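PDB 3DOH: esterase from Thermotoga maritima, which probably hydrolyses carboxylic ester bonds with an alpha/beta-hydrolase domain that follows an N-terminal immunoglobulin-like domain. Local coordinates for residues V6-E20 / F129-I141. Sequence-based numbering, arbitrary orientation.
With SO4 (sulfate ion), chain F; SO4 (sulfate ion), chain G.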
loop_
_atom_site.group_PDB
_atom_site.type_symbol
_atom_site.label_atom_id
_atom_site.label_comp_id
_atom_site.label_asym_id
_atom_site.label_seq_id
_atom_site.Cartn_x
_atom_site.Cartn_y
_atom_site.Cartn_z
ATOM N N VAL A 6 6.424 13.221 40.542
ATOM C CA VAL A 6 5.763 13.897 39.433
ATOM C C VAL A 6 4.662 14.827 39.932
ATOM O O VAL A 6 3.713 14.390 40.581
ATOM C CB VAL A 6 5.158 12.890 38.437
ATOM C CG1 VAL A 6 3.933 13.484 37.759
ATOM C CG2 VAL A 6 6.198 12.474 37.407
ATOM N N LYS A 7 4.796 16.113 39.623
ATOM C CA LYS A 7 3.961 17.144 40.242
ATOM C C LYS A 7 2.526 17.175 39.708
ATOM O O LYS A 7 1.586 17.434 40.469
ATOM C CB LYS A 7 4.629 18.523 40.113
ATOM C CG LYS A 7 6.152 18.525 40.452
ATOM C CD LYS A 7 6.559 19.794 41.285
ATOM C CE LYS A 7 6.144 19.710 42.788
ATOM N NZ LYS A 7 6.599 20.919 43.571
ATOM N N SER A 8 2.371 16.926 38.410
ATOM C CA SER A 8 1.058 16.928 37.772
ATOM C C SER A 8 1.163 16.403 36.366
ATOM O O SER A 8 2.253 16.369 35.773
ATOM C CB SER A 8 0.464 18.339 37.700
ATOM O OG SER A 8 1.320 19.176 36.943
ATOM N N VAL A 9 0.004 15.972 35.877
ATOM C CA VAL A 9 -0.207 15.578 34.498
ATOM C C VAL A 9 -1.471 16.272 34.005
ATOM O O VAL A 9 -2.561 16.085 34.536
ATOM C CB VAL A 9 -0.260 14.068 34.348
ATOM C CG1 VAL A 9 0.728 13.439 35.313
ATOM C CG2 VAL A 9 -1.613 13.590 34.679
ATOM N N THR A 10 -1.291 17.149 33.038
ATOM C CA THR A 10 -2.315 18.072 32.662
ATOM C C THR A 10 -2.683 17.803 31.216
ATOM O O THR A 10 -1.832 17.766 30.331
ATOM C CB THR A 10 -1.815 19.497 32.794
ATOM O OG1 THR A 10 -1.199 19.683 34.073
ATOM C CG2 THR A 10 -2.962 20.458 32.642
ATOM N N LEU A 11 -3.962 17.571 31.008
ATOM C CA LEU A 11 -4.548 17.401 29.705
ATOM C C LEU A 11 -4.705 18.736 29.014
ATOM O O LEU A 11 -5.386 19.609 29.533
ATOM C CB LEU A 11 -5.921 16.783 29.908
ATOM C CG LEU A 11 -5.994 15.257 29.878
ATOM C CD1 LEU A 11 -4.696 14.634 30.347
ATOM C CD2 LEU A 11 -7.229 14.736 30.624
ATOM N N ILE A 12 -4.075 18.922 27.863
ATOM C CA ILE A 12 -4.278 20.155 27.116
ATOM C C ILE A 12 -5.344 19.918 26.031
ATOM O O ILE A 12 -5.181 19.013 25.167
ATOM C CB ILE A 12 -2.965 20.690 26.476
ATOM C CG1 ILE A 12 -1.777 20.573 27.436
ATOM C CG2 ILE A 12 -3.157 22.131 25.967
ATOM C CD1 ILE A 12 -1.885 21.480 28.682
ATOM N N THR A 13 -6.432 20.696 26.097
ATOM C CA THR A 13 -7.475 20.694 25.075
ATOM C C THR A 13 -7.432 21.992 24.344
ATOM O O THR A 13 -6.990 23.020 24.887
ATOM C CB THR A 13 -8.950 20.511 25.612
ATOM O OG1 THR A 13 -9.348 21.622 26.440
ATOM C CG2 THR A 13 -9.125 19.193 26.384
ATOM N N LYS A 14 -7.916 21.958 23.106
ATOM C CA LYS A 14 -7.898 23.112 22.255
ATOM C C LYS A 14 -9.114 22.973 21.340
ATOM O O LYS A 14 -9.504 21.834 20.978
ATOM C CB LYS A 14 -6.604 23.061 21.468
ATOM C CG LYS A 14 -6.331 24.245 20.592
ATOM C CD LYS A 14 -5.505 23.793 19.424
ATOM C CE LYS A 14 -4.633 24.890 18.888
ATOM N NZ LYS A 14 -3.457 25.096 19.779
ATOM N N VAL A 15 -9.727 24.081 20.942
ATOM C CA VAL A 15 -10.909 23.936 20.096
ATOM C C VAL A 15 -10.491 23.921 18.618
ATOM O O VAL A 15 -9.982 24.942 18.083
ATOM C CB VAL A 15 -12.017 25.007 20.383
ATOM C CG1 VAL A 15 -13.264 24.755 19.539
ATOM C CG2 VAL A 15 -12.378 25.048 21.875
ATOM N N PHE A 16 -10.699 22.766 17.974
ATOM C CA PHE A 16 -10.367 22.597 16.561
ATOM C C PHE A 16 -11.637 22.771 15.703
ATOM O O PHE A 16 -12.770 22.706 16.232
ATOM C CB PHE A 16 -9.732 21.229 16.309
ATOM C CG PHE A 16 -8.372 21.081 16.892
ATOM C CD1 PHE A 16 -8.203 20.521 18.165
ATOM C CD2 PHE A 16 -7.240 21.535 16.194
ATOM C CE1 PHE A 16 -6.926 20.400 18.736
ATOM C CE2 PHE A 16 -5.974 21.433 16.746
ATOM C CZ PHE A 16 -5.799 20.853 17.999
ATOM N N PRO A 17 -11.472 22.969 14.372
ATOM C CA PRO A 17 -12.683 23.271 13.615
ATOM C C PRO A 17 -13.863 22.315 13.874
ATOM O O PRO A 17 -15.020 22.757 13.859
ATOM C CB PRO A 17 -12.191 23.252 12.164
ATOM C CG PRO A 17 -10.749 23.724 12.284
ATOM C CD PRO A 17 -10.269 22.965 13.502
ATOM N N GLU A 18 -13.595 21.035 14.142
ATOM C CA GLU A 18 -14.699 20.086 14.386
ATOM C C GLU A 18 -14.982 19.897 15.891
ATOM O O GLU A 18 -15.658 18.940 16.297
ATOM C CB GLU A 18 -14.433 18.747 13.706
ATOM C CG GLU A 18 -13.715 18.864 12.329
ATOM C CD GLU A 18 -12.210 18.507 12.372
ATOM O OE1 GLU A 18 -11.343 19.438 12.565
ATOM O OE2 GLU A 18 -11.911 17.279 12.214
ATOM N N GLY A 19 -14.465 20.825 16.706
ATOM C CA GLY A 19 -14.683 20.819 18.135
ATOM C C GLY A 19 -13.446 20.594 18.971
ATOM O O GLY A 19 -12.323 20.487 18.442
ATOM N N GLU A 20 -13.652 20.510 20.281
ATOM C CA GLU A 20 -12.560 20.514 21.242
ATOM C C GLU A 20 -11.944 19.128 21.375
ATOM O O GLU A 20 -12.647 18.133 21.553
ATOM C CB GLU A 20 -13.049 21.005 22.607
ATOM C CG GLU A 20 -12.012 20.895 23.714
ATOM C CD GLU A 20 -12.638 20.820 25.092
ATOM O OE1 GLU A 20 -13.738 20.239 25.217
ATOM O OE2 GLU A 20 -12.031 21.341 26.051
ATOM N N PHE A 129 6.809 6.074 35.657
ATOM C CA PHE A 129 5.601 6.263 36.473
ATOM C C PHE A 129 4.375 6.087 35.595
ATOM O O PHE A 129 4.459 6.169 34.378
ATOM C CB PHE A 129 5.571 7.657 37.151
ATOM C CG PHE A 129 5.094 8.769 36.240
ATOM C CD1 PHE A 129 3.708 9.022 36.074
ATOM C CD2 PHE A 129 6.012 9.534 35.516
ATOM C CE1 PHE A 129 3.272 10.017 35.233
ATOM C CE2 PHE A 129 5.584 10.510 34.657
ATOM C CZ PHE A 129 4.217 10.766 34.524
ATOM N N THR A 130 3.229 5.879 36.220
ATOM C CA THR A 130 1.968 5.770 35.507
ATOM C C THR A 130 0.952 6.483 36.342
ATOM O O THR A 130 1.058 6.487 37.554
ATOM C CB THR A 130 1.543 4.332 35.351
ATOM O OG1 THR A 130 2.609 3.612 34.742
ATOM C CG2 THR A 130 0.311 4.221 34.469
ATOM N N SER A 131 -0.040 7.087 35.693
ATOM C CA SER A 131 -0.919 8.044 36.355
ATOM C C SER A 131 -2.149 8.355 35.506
ATOM O O SER A 131 -2.053 8.506 34.288
ATOM C CB SER A 131 -0.161 9.335 36.675
ATOM O OG SER A 131 -1.005 10.277 37.315
ATOM N N LYS A 132 -3.303 8.450 36.159
ATOM C CA LYS A 132 -4.446 9.222 35.621
ATOM C C LYS A 132 -3.993 10.698 35.496
ATOM O O LYS A 132 -2.908 11.057 35.968
ATOM C CB LYS A 132 -5.675 9.088 36.531
ATOM C CG LYS A 132 -6.484 7.786 36.363
ATOM C CD LYS A 132 -6.869 7.227 37.758
ATOM C CE LYS A 132 -8.009 6.133 37.765
ATOM N NZ LYS A 132 -7.816 4.922 36.837
ATOM N N GLN A 133 -4.779 11.534 34.822
ATOM C CA GLN A 133 -4.488 12.968 34.776
ATOM C C GLN A 133 -4.895 13.640 36.091
ATOM O O GLN A 133 -5.657 13.091 36.873
ATOM C CB GLN A 133 -5.240 13.639 33.641
ATOM C CG GLN A 133 -6.686 13.932 33.932
ATOM C CD GLN A 133 -7.579 12.789 33.524
ATOM O OE1 GLN A 133 -8.794 12.938 33.458
ATOM N NE2 GLN A 133 -6.991 11.642 33.222
ATOM N N THR A 134 -4.398 14.854 36.304
ATOM C CA THR A 134 -4.704 15.602 37.518
ATOM C C THR A 134 -5.222 17.012 37.234
ATOM O O THR A 134 -5.316 17.837 38.143
ATOM C CB THR A 134 -3.479 15.692 38.448
ATOM O OG1 THR A 134 -3.416 14.521 39.272
ATOM C CG2 THR A 134 -3.572 16.925 39.334
ATOM N N ASP A 135 -5.544 17.285 35.980
ATOM C CA ASP A 135 -5.753 18.656 35.550
ATOM C C ASP A 135 -6.123 18.661 34.083
ATOM O O ASP A 135 -5.533 17.937 33.282
ATOM C CB ASP A 135 -4.487 19.486 35.776
ATOM C CG ASP A 135 -4.472 20.169 37.129
ATOM O OD1 ASP A 135 -5.041 21.274 37.245
ATOM O OD2 ASP A 135 -3.890 19.601 38.077
ATOM N N GLU A 136 -7.102 19.481 33.729
ATOM C CA GLU A 136 -7.277 19.837 32.345
ATOM C C GLU A 136 -6.734 21.267 32.244
ATOM O O GLU A 136 -6.544 21.915 33.257
ATOM C CB GLU A 136 -8.756 19.723 31.966
ATOM C CG GLU A 136 -9.404 18.374 32.374
ATOM C CD GLU A 136 -10.792 18.139 31.762
ATOM O OE1 GLU A 136 -11.256 18.986 30.987
ATOM O OE2 GLU A 136 -11.423 17.098 32.036
ATOM N N LYS A 137 -6.421 21.744 31.046
ATOM C CA LYS A 137 -6.109 23.173 30.780
ATOM C C LYS A 137 -6.805 23.395 29.451
ATOM O O LYS A 137 -6.470 22.698 28.487
ATOM C CB LYS A 137 -4.587 23.378 30.597
ATOM C CG LYS A 137 -4.001 24.733 30.958
ATOM C CD LYS A 137 -3.952 25.700 29.779
ATOM C CE LYS A 137 -3.109 26.990 30.091
ATOM N NZ LYS A 137 -3.897 28.151 30.727
ATOM N N HIS A 138 -7.744 24.334 29.397
ATOM C CA HIS A 138 -8.573 24.520 28.211
ATOM C C HIS A 138 -8.148 25.758 27.430
ATOM O O HIS A 138 -8.549 26.876 27.754
ATOM C CB HIS A 138 -10.049 24.624 28.602
ATOM C CG HIS A 138 -10.527 23.496 29.463
ATOM N ND1 HIS A 138 -11.200 23.699 30.648
ATOM C CD2 HIS A 138 -10.430 22.154 29.310
ATOM C CE1 HIS A 138 -11.497 22.530 31.188
ATOM N NE2 HIS A 138 -11.041 21.578 30.396
ATOM N N LEU A 139 -7.336 25.551 26.399
ATOM C CA LEU A 139 -6.543 26.628 25.820
ATOM C C LEU A 139 -7.416 27.585 25.015
ATOM O O LEU A 139 -7.727 27.328 23.852
ATOM C CB LEU A 139 -5.432 26.060 24.934
ATOM C CG LEU A 139 -4.109 25.736 25.631
ATOM C CD1 LEU A 139 -3.096 25.189 24.636
ATOM C CD2 LEU A 139 -3.560 26.963 26.341
ATOM N N ILE A 140 -7.808 28.690 25.641
ATOM C CA ILE A 140 -8.615 29.704 24.974
ATOM C C ILE A 140 -10.044 29.709 25.505
ATOM O O ILE A 140 -10.681 30.758 25.592
ATOM C CB ILE A 140 -8.644 29.487 23.448
ATOM C CG1 ILE A 140 -7.222 29.465 22.886
ATOM C CG2 ILE A 140 -9.473 30.569 22.774
ATOM C CD1 ILE A 140 -6.557 30.824 22.852
ATOM N N ILE A 141 -10.543 28.527 25.857
ATOM C CA ILE A 141 -11.819 28.412 26.552
ATOM C C ILE A 141 -11.711 28.905 27.991
ATOM O O ILE A 141 -12.706 29.302 28.598
ATOM C CB ILE A 141 -12.330 26.959 26.555
ATOM C CG1 ILE A 141 -12.952 26.610 25.202
ATOM C CG2 ILE A 141 -13.334 26.751 27.678
ATOM C CD1 ILE A 141 -13.536 25.216 25.139
HETATM S S SO4 F . -4.582 30.359 26.859
HETATM O O1 SO4 F . -4.869 29.454 27.970
HETATM O O2 SO4 F . -3.149 30.492 26.652
HETATM O O3 SO4 F . -5.092 31.675 27.139
HETATM O O4 SO4 F . -5.206 29.895 25.629
HETATM S S SO4 G . -12.584 26.697 32.113
HETATM O O1 SO4 G . -13.899 26.161 31.765
HETATM O O2 SO4 G . -12.241 26.149 33.431
HETATM O O3 SO4 G . -12.599 28.165 32.151
HETATM O O4 SO4 G . -11.590 26.260 31.125
HETATM O O HOH W 1 -9.148 26.588 21.640
#
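Thr13 turns OG1 into the slot between its backbone N and carbonyl carbon (chi1 65°), while His138 swings its ring anti to its own carbonyl carbon (chi1 -52°), so that the two side chains run side by side and OG1 reaches the ring edge at CD2, 3.1 Å away. They sit on neighbouring parallel strands of the immunoglobulin-like domain, where the first strand, 8-16, pairs with the second half of the broken strand 129-139. It is a worked example of parallel pairing that joins the first and last strands of a sheet, the neighbouring pairs being antiparallel. Leu11 and Thr13 each give their N-H and their carbonyl to the partner strand: Leu11 N binds Asp135 O and Leu11 O takes Lys137 N, after which Thr13 repeats the pattern with Lys137 O and Leu139 N. Past the last direct bond, Leu139 N to Thr13 O, one water links the two backbones, accepting from Val15 N and donating to Leu139 O.

On the face that carries Ile12 and Leu139, Ile12 CG2 packs against Leu139 CD1 and the isoleucine CD1 lies beside Lys137 CB. Lys137 itself bends outward to Asp142 and a sulfate ion. On the other face, Leu11 lies against the aliphatic part of Gln133, and farther along a polar cluster forms: Thr13 OG1 donates to Glu20 OE2 at 2.7 Å, and Arg105 bridges Glu20 and Glu136, probably easing the repulsion between the carboxylates. At the far end Val6 CG2 sits over one face of the Phe129 ring, a CH-pi contact 3.7 Å from the centroid. In the crystal both His138 imidazole nitrogens are bonded: ND1 donates to O4 of a second sulfate, probably, like the first, from the crystallisation liquor, and NE2 makes a nearly straight (175°), in-plane bond of 2.7 Å to the anti lone pair of Glu136 OE1.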